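Local structure of putative arsenate reductase (Streptococcus mutans UA159, 3FZ4) at residues 38-42 and 43-47. The protein probably acts as an arsenate reductase or related thiol-disulfide oxidoreductase of the ArsC family, built on a thioredoxin-like fold with a redox-active disulfide centre. The protein carries 1 engineered substitution. Numbering follows the deposited sequence. Where two conformers were deposited one is given.
Sequences NPPAA and SLIRN
P40 and I45 meet side chain to side chain where the segment 38-42 leads into helix 42-51. The proline ring lies obliquely across the ethyl branch of I45, with P40 CG 3.8 Å from I45 CG1. I45 CG1 sits beside its own backbone N (chi1 -64°). This brings the branch back over the start of the helix, and I45 CD1 comes 3.5 Å from P40 O. L44 adds a looser apolar touch, its CD2 4.1 Å from P40 CB.

Backbone bonds build the first turn. A41 is the N-cap, and its O accepts I45 N at 2.9 Å, almost straight (N-H...O 170°). A42 O accepts R46 N at 2.8 Å, and S43 O accepts N47 N in the next step. The same A41 O is lined by carbon, with I45 CG1 3.4 Å away.

R46 carries its charge away from the loop to a salt bridge with E50, one turn further on. The loop that ends at A41 links strand 30-34 to helix 42-51. This helix packs against helix 81-90, where A42 touches A89, I45 touches L88, and R46 lies on L81 and A85.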
loop_
_atom_site.group_PDB
_atom_site.type_symbol
_atom_site.label_atom_id
_atom_site.label_comp_id
_atom_site.label_asym_id
_atom_site.label_seq_id
_atom_site.Cartn_x
_atom_site.Cartn_y
_atom_site.Cartn_z
ATOM N N ASN A 38 -9.065 6.375 4.773
ATOM C CA ASN A 38 -9.440 5.059 5.255
ATOM C C ASN A 38 -8.314 4.048 5.092
ATOM O O ASN A 38 -8.442 3.089 4.333
ATOM C CB ASN A 38 -10.712 4.603 4.523
ATOM C CG ASN A 38 -11.882 5.551 4.750
ATOM O OD1 ASN A 38 -12.342 5.716 5.876
ATOM N ND2 ASN A 38 -12.351 6.187 3.679
ATOM N N PRO A 39 -7.186 4.289 5.776
ATOM C CA PRO A 39 -6.059 3.379 5.591
ATOM C C PRO A 39 -6.387 1.971 6.076
ATOM O O PRO A 39 -7.278 1.790 6.919
ATOM C CB PRO A 39 -4.962 3.995 6.468
ATOM C CG PRO A 39 -5.665 4.822 7.449
ATOM C CD PRO A 39 -6.880 5.357 6.753
ATOM N N PRO A 40 -5.662 0.963 5.586
ATOM C CA PRO A 40 -5.865 -0.403 6.104
ATOM C C PRO A 40 -5.611 -0.502 7.615
ATOM O O PRO A 40 -4.818 0.244 8.186
ATOM C CB PRO A 40 -4.863 -1.246 5.322
ATOM C CG PRO A 40 -3.851 -0.261 4.812
ATOM C CD PRO A 40 -4.529 1.061 4.659
ATOM N N ALA A 41 -6.297 -1.450 8.249
ATOM C CA ALA A 41 -6.173 -1.667 9.676
ATOM C C ALA A 41 -4.785 -2.182 10.038
ATOM O O ALA A 41 -4.128 -2.864 9.251
ATOM C CB ALA A 41 -7.215 -2.668 10.120
ATOM N N ALA A 42 -4.361 -1.883 11.253
ATOM C CA ALA A 42 -3.055 -2.286 11.711
ATOM C C ALA A 42 -2.904 -3.784 11.686
ATOM O O ALA A 42 -1.850 -4.268 11.317
ATOM C CB ALA A 42 -2.784 -1.726 13.124
ATOM N N SER A 43 -3.923 -4.539 12.097
ATOM C CA SER A 43 -3.780 -5.998 12.087
ATOM C C SER A 43 -3.547 -6.527 10.667
ATOM O O SER A 43 -2.804 -7.497 10.459
ATOM C CB SER A 43 -5.048 -6.645 12.645
ATOM O OG SER A 43 -6.178 -6.343 11.820
ATOM N N LEU A 44 -4.220 -5.905 9.703
ATOM C CA LEU A 44 -4.095 -6.295 8.291
ATOM C C LEU A 44 -2.696 -5.960 7.775
ATOM O O LEU A 44 -2.039 -6.802 7.169
ATOM C CB LEU A 44 -5.173 -5.571 7.499
ATOM C CG LEU A 44 -5.219 -5.826 5.993
ATOM C CD1 LEU A 44 -5.235 -7.283 5.732
ATOM C CD2 LEU A 44 -6.373 -5.089 5.323
ATOM N N ILE A 45 -2.231 -4.750 8.061
ATOM C CA ILE A 45 -0.880 -4.362 7.654
ATOM C C ILE A 45 0.119 -5.318 8.298
ATOM O O ILE A 45 1.061 -5.762 7.650
ATOM C CB ILE A 45 -0.568 -2.916 8.072
ATOM C CG1 ILE A 45 -1.509 -1.941 7.344
ATOM C CG2 ILE A 45 0.898 -2.603 7.787
ATOM C CD1 ILE A 45 -1.432 -0.534 7.873
ATOM N N ARG A 46 -0.082 -5.641 9.576
ATOM C CA ARG A 46 0.841 -6.546 10.234
ATOM C C ARG A 46 0.929 -7.891 9.519
ATOM O O ARG A 46 2.014 -8.441 9.368
ATOM C CB ARG A 46 0.410 -6.728 11.696
ATOM C CG ARG A 46 1.238 -7.753 12.449
ATOM C CD ARG A 46 2.638 -7.266 12.719
ATOM N NE ARG A 46 3.384 -8.251 13.517
ATOM C CZ ARG A 46 3.197 -8.500 14.815
ATOM N NH1 ARG A 46 2.324 -7.799 15.546
ATOM N NH2 ARG A 46 3.934 -9.440 15.390
ATOM N N ASN A 47 -0.211 -8.407 9.071
ATOM C CA ASN A 47 -0.201 -9.663 8.341
ATOM C C ASN A 47 0.624 -9.554 7.058
ATOM O O ASN A 47 1.385 -10.449 6.746
ATOM C CB ASN A 47 -1.611 -10.131 8.031
ATOM C CG ASN A 47 -1.664 -11.596 7.679
ATOM O OD1 ASN A 47 -1.371 -12.457 8.511
ATOM N ND2 ASN A 47 -2.042 -11.890 6.444
#